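Local coordinates for Atu0111 protein (Agrobacterium tumefaciens, PDB 2FSQ) that is of unknown function but has the alpha-beta architecture of a 2H-clan protein and is perhaps related to the two-histidine phosphoesterases, at residues E56-S61 with V211-I216; P41-V46 with D165-R170. One frame throughout, in Å; residues are numbered along the deposited sequence. Where two conformers were deposited one is given.

Contact 1: E56-S61 with V211-I216; sequences ESAIVS and VAAPVI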
loop_
_atom_site.group_PDB
_atom_site.type_symbol
_atom_site.label_atom_id
_atom_site.label_comp_id
_atom_site.label_asym_id
_atom_site.label_seq_id
_atom_site.Cartn_x
_atom_site.Cartn_y
_atom_site.Cartn_z
ATOM N N GLU A 56 6.904 8.510 11.377
ATOM C CA GLU A 56 7.243 7.101 11.422
ATOM C C GLU A 56 7.059 6.524 12.824
ATOM O O GLU A 56 6.467 5.454 12.988
ATOM C CB GLU A 56 8.657 6.861 10.921
ATOM C CG GLU A 56 9.035 5.393 10.915
ATOM C CD GLU A 56 10.508 5.176 10.657
ATOM O OE1 GLU A 56 11.318 5.610 11.498
ATOM O OE2 GLU A 56 10.863 4.531 9.643
ATOM N N SER A 57 7.538 7.235 13.847
ATOM C CA SER A 57 7.359 6.775 15.220
ATOM C C SER A 57 5.895 6.607 15.608
ATOM O O SER A 57 5.521 5.642 16.285
ATOM C CB SER A 57 8.080 7.713 16.197
ATOM O OG SER A 57 9.483 7.646 15.987
ATOM N N ALA A 58 5.051 7.543 15.170
ATOM C CA ALA A 58 3.625 7.448 15.445
ATOM C C ALA A 58 3.026 6.182 14.803
ATOM O O ALA A 58 2.240 5.446 15.437
ATOM C CB ALA A 58 2.906 8.690 14.945
ATOM N N ILE A 59 3.411 5.919 13.553
ATOM C CA ILE A 59 2.860 4.780 12.824
ATOM C C ILE A 59 3.351 3.472 13.443
ATOM O O ILE A 59 2.576 2.509 13.572
ATOM C CB ILE A 59 3.212 4.864 11.323
ATOM C CG1 ILE A 59 2.420 6.028 10.695
ATOM C CG2 ILE A 59 2.898 3.530 10.627
ATOM C CD1 ILE A 59 2.843 6.393 9.275
ATOM N N VAL A 60 4.606 3.474 13.876
ATOM C CA VAL A 60 5.185 2.300 14.518
ATOM C C VAL A 60 4.464 2.000 15.840
ATOM O O VAL A 60 4.240 0.839 16.172
ATOM C CB VAL A 60 6.703 2.432 14.670
ATOM C CG1 VAL A 60 7.272 1.314 15.549
ATOM C CG2 VAL A 60 7.379 2.384 13.295
ATOM N N SER A 61 4.059 3.039 16.574
ATOM C CA SER A 61 3.250 2.836 17.783
ATOM C C SER A 61 1.889 2.205 17.494
ATOM O O SER A 61 1.438 1.319 18.224
ATOM C CB SER A 61 3.067 4.148 18.544
ATOM O OG SER A 61 4.281 4.551 19.138
ATOM N N VAL A 211 -3.568 12.829 15.886
ATOM C CA VAL A 211 -2.941 13.879 16.692
ATOM C C VAL A 211 -1.420 13.865 16.571
ATOM O O VAL A 211 -0.786 14.918 16.454
ATOM C CB VAL A 211 -3.370 13.781 18.177
ATOM C CG1 VAL A 211 -2.557 14.748 19.051
ATOM C CG2 VAL A 211 -4.870 14.065 18.320
ATOM N N ALA A 212 -0.832 12.674 16.607
ATOM C CA ALA A 212 0.623 12.545 16.583
ATOM C C ALA A 212 1.212 12.829 15.214
ATOM O O ALA A 212 2.367 13.269 15.100
ATOM C CB ALA A 212 1.045 11.157 17.041
ATOM N N ALA A 213 0.429 12.554 14.165
ATOM C CA ALA A 213 0.898 12.705 12.786
ATOM C C ALA A 213 -0.249 13.288 11.964
ATOM O O ALA A 213 -0.862 12.578 11.170
ATOM C CB ALA A 213 1.340 11.351 12.207
ATOM N N PRO A 214 -0.563 14.576 12.170
ATOM C CA PRO A 214 -1.709 15.174 11.475
ATOM C C PRO A 214 -1.541 15.276 9.951
ATOM O O PRO A 214 -2.527 15.394 9.228
ATOM C CB PRO A 214 -1.819 16.572 12.101
ATOM C CG PRO A 214 -0.462 16.846 12.630
ATOM C CD PRO A 214 0.065 15.529 13.110
ATOM N N VAL A 215 -0.298 15.274 9.486
ATOM C CA VAL A 215 0.005 14.935 8.099
ATOM C C VAL A 215 1.036 13.819 8.136
ATOM O O VAL A 215 1.881 13.750 9.043
ATOM C CB VAL A 215 0.523 16.131 7.263
ATOM C CG1 VAL A 215 -0.600 17.094 6.961
ATOM C CG2 VAL A 215 1.687 16.838 7.961
ATOM N N ILE A 216 0.963 12.935 7.153
ATOM C CA ILE A 216 1.842 11.782 7.124
ATOM C C ILE A 216 3.064 12.185 6.321
ATOM O O ILE A 216 3.038 12.180 5.084
ATOM C CB ILE A 216 1.126 10.545 6.530
ATOM C CG1 ILE A 216 -0.139 10.223 7.340
ATOM C CG2 ILE A 216 2.072 9.343 6.491
ATOM C CD1 ILE A 216 0.065 10.078 8.839
#
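The methyl group of A58 sits over the methyls of A212 and A213, where helix 54-67 of this alpha-beta fold meets the C-terminal end of helix 195-212. It is a compact example of small residues letting helix backbones come close: the CA atoms of A58 and A212 are 6.0 Å apart. A58 CB lies 3.7 Å from A212 CB and 4.1 Å from A213 CB, so one methyl touches both the last helical residue and the first to leave helical geometry. A213 departs from the helix with phi -140°, and the chain runs on to I216, whose backbone is hydrogen-bonded to M133.

A second apolar touch lies deeper. I59 and I216 are both buried and both rest on M143 of strand 142-147, so the two chain segments share a floor in the three-stranded sheet; L209 of helix 195-212 touches A58 and I59 alike. The isoleucine side chains cross at about a right angle. In I59 the outer bond is extended (chi2 170°), which carries the delta methyl away from its own helix, and the meeting is methyl to methyl: I59 CD1 stands 4.1 Å from I216 CG2.

Contact 2: P41-V46 with D165-R170; sequences PGNTVV and DFFGYR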
loop_
_atom_site.group_PDB
_atom_site.type_symbol
_atom_site.label_atom_id
_atom_site.label_comp_id
_atom_site.label_asym_id
_atom_site.label_seq_id
_atom_site.Cartn_x
_atom_site.Cartn_y
_atom_site.Cartn_z
ATOM N N PRO A 41 8.010 -10.793 -7.664
ATOM C CA PRO A 41 8.693 -9.560 -8.076
ATOM C C PRO A 41 7.866 -8.632 -8.938
ATOM O O PRO A 41 7.019 -9.070 -9.705
ATOM C CB PRO A 41 9.910 -10.045 -8.873
ATOM C CG PRO A 41 9.988 -11.520 -8.618
ATOM C CD PRO A 41 8.629 -12.000 -8.246
ATOM N N GLY A 42 8.155 -7.343 -8.822
ATOM C CA GLY A 42 7.441 -6.348 -9.599
ATOM C C GLY A 42 8.108 -5.001 -9.493
ATOM O O GLY A 42 9.251 -4.886 -9.013
ATOM N N ASN A 43 7.382 -3.978 -9.925
ATOM C CA ASN A 43 7.829 -2.613 -9.775
ATOM C C ASN A 43 6.618 -1.728 -9.468
ATOM O O ASN A 43 5.475 -2.197 -9.539
ATOM C CB ASN A 43 8.643 -2.150 -10.995
ATOM C CG ASN A 43 7.903 -2.319 -12.308
ATOM O OD1 ASN A 43 6.746 -1.935 -12.438
ATOM N ND2 ASN A 43 8.599 -2.848 -13.313
ATOM N N THR A 44 6.867 -0.486 -9.062
ATOM C CA THR A 44 5.802 0.331 -8.490
ATOM C C THR A 44 6.306 1.743 -8.248
ATOM O O THR A 44 7.516 1.956 -8.202
ATOM C CB THR A 44 5.312 -0.286 -7.157
ATOM O OG1 THR A 44 4.213 0.466 -6.634
ATOM C CG2 THR A 44 6.412 -0.329 -6.118
ATOM N N VAL A 45 5.383 2.693 -8.087
ATOM C CA VAL A 45 5.735 4.025 -7.619
ATOM C C VAL A 45 5.167 4.196 -6.207
ATOM O O VAL A 45 3.952 4.091 -5.992
ATOM C CB VAL A 45 5.192 5.138 -8.514
ATOM C CG1 VAL A 45 5.663 6.504 -7.968
ATOM C CG2 VAL A 45 5.681 4.948 -9.952
ATOM N N VAL A 46 6.056 4.471 -5.248
ATOM C CA VAL A 46 5.618 4.600 -3.860
ATOM C C VAL A 46 6.305 5.766 -3.172
ATOM O O VAL A 46 7.337 6.233 -3.643
ATOM C CB VAL A 46 5.920 3.303 -3.024
ATOM C CG1 VAL A 46 5.476 2.071 -3.751
ATOM C CG2 VAL A 46 7.393 3.192 -2.646
ATOM N N ASP A 165 -0.298 7.559 -18.181
ATOM C CA ASP A 165 0.248 7.811 -19.518
ATOM C C ASP A 165 1.619 7.172 -19.706
ATOM O O ASP A 165 1.891 6.562 -20.737
ATOM C CB ASP A 165 0.330 9.314 -19.791
ATOM C CG ASP A 165 -1.028 9.950 -19.978
ATOM O OD1 ASP A 165 -1.999 9.229 -20.298
ATOM O OD2 ASP A 165 -1.128 11.189 -19.801
ATOM N N PHE A 166 2.500 7.325 -18.719
ATOM C CA PHE A 166 3.837 6.724 -18.802
ATOM C C PHE A 166 3.849 5.199 -18.714
ATOM O O PHE A 166 4.601 4.522 -19.406
ATOM C CB PHE A 166 4.769 7.347 -17.747
ATOM C CG PHE A 166 5.296 8.707 -18.143
ATOM C CD1 PHE A 166 4.488 9.837 -18.068
ATOM C CD2 PHE A 166 6.595 8.845 -18.615
ATOM C CE1 PHE A 166 4.973 11.092 -18.429
ATOM C CE2 PHE A 166 7.088 10.103 -18.981
ATOM C CZ PHE A 166 6.278 11.213 -18.899
ATOM N N PHE A 167 3.005 4.654 -17.849
ATOM C CA PHE A 167 2.962 3.205 -17.658
ATOM C C PHE A 167 2.171 2.494 -18.753
ATOM O O PHE A 167 2.398 1.309 -19.005
ATOM C CB PHE A 167 2.417 2.871 -16.264
ATOM C CG PHE A 167 3.458 2.938 -15.183
ATOM C CD1 PHE A 167 4.025 1.770 -14.692
ATOM C CD2 PHE A 167 3.878 4.166 -14.650
ATOM C CE1 PHE A 167 4.998 1.800 -13.686
ATOM C CE2 PHE A 167 4.854 4.203 -13.639
ATOM C CZ PHE A 167 5.413 3.019 -13.164
ATOM N N GLY A 168 1.246 3.222 -19.378
ATOM C CA GLY A 168 0.487 2.715 -20.523
ATOM C C GLY A 168 -0.644 1.767 -20.169
ATOM O O GLY A 168 -1.053 0.952 -20.991
ATOM N N TYR A 169 -1.182 1.898 -18.958
ATOM C CA TYR A 169 -2.398 1.194 -18.564
ATOM C C TYR A 169 -3.033 1.950 -17.419
ATOM O O TYR A 169 -2.404 2.828 -16.806
ATOM C CB TYR A 169 -2.121 -0.260 -18.122
ATOM C CG TYR A 169 -1.147 -0.358 -16.959
ATOM C CD1 TYR A 169 -1.554 -0.094 -15.645
ATOM C CD2 TYR A 169 0.170 -0.713 -17.169
ATOM C CE1 TYR A 169 -0.654 -0.185 -14.583
ATOM C CE2 TYR A 169 1.064 -0.802 -16.124
ATOM C CZ TYR A 169 0.647 -0.546 -14.836
ATOM O OH TYR A 169 1.567 -0.639 -13.830
ATOM N N ARG A 170 -4.298 1.612 -17.162
ATOM C CA ARG A 170 -5.066 2.078 -16.000
ATOM C C ARG A 170 -5.800 0.871 -15.429
ATOM O O ARG A 170 -6.364 0.058 -16.183
ATOM C CB ARG A 170 -6.109 3.137 -16.395
ATOM C CG ARG A 170 -5.560 4.529 -16.657
ATOM C CD ARG A 170 -6.619 5.470 -17.240
ATOM N NE ARG A 170 -6.111 6.834 -17.393
ATOM C CZ ARG A 170 -6.729 7.926 -16.951
ATOM N NH1 ARG A 170 -7.903 7.840 -16.341
ATOM N NH2 ARG A 170 -6.177 9.115 -17.137
#
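V45 and F167 make the apolar part of this contact, which illustrates how one aromatic ring at a helix end can reach a strand that its backbone does not approach. V45 CG2 lies 3.8 Å from F167 CZ and 3.9 Å from F167 CE2, so the methyl meets the far end of the ring, and the two side chains cross obliquely. CG2 of V45, anti to the carbonyl carbon and beside the backbone N, is the branch turned to the ring; CG1 takes the place anti to the backbone N (chi1 -178°). F88 and Y118 also meet the F167 ring, both with planes turned by about 45°.

The polar neighbour is N43, whose OD1 lies at the ring edge, near its plane, 4.3 Å from F167 CE1. This is proximity without a hydrogen bond: the amide is spent on other partners, OD1 accepting from V91 N and ND2 bonding to T115 OG1.

The backbone sets the ring's base. Helix 150-167 ends here, G168 turning away with positive phi (78°), and Y169 folds back so that F167 CB lies 3.9 Å above its ring plane, offset toward the rim. Y169 OH bonds to Q89 O, while F167 O bonds to Y118 OH.

The chemistry implies a division of labour: dispersion joins helix end to strand, hydrogen bonds hold the N43 amide and the hydroxyls of Y118 and Y169, and the amide oxygen at the ring's C-H edge is at most a weak electrostatic contribution.

The two contacts are about 28 Å apart between centres, on opposite sides of the chain's centre, and do not touch. They hold different elements, yet the chain interlaces them. Strand 42-48, in the four-stranded sheet of contact 2, is followed by helix 54-67, which in contact 1 packs beside the three-stranded sheet; helix 150-167, which follows strand 142-147 of that second sheet, reaches back to the first. Contact 2 is buried at every touching residue; there an aromatic ring meets a valine methyl, with a hydrogen-bonded amide at its edge. Contact 1 runs from the exposed A212 to a buried isoleucine pair and is purely aliphatic: its close contacts all run from methyl to methyl.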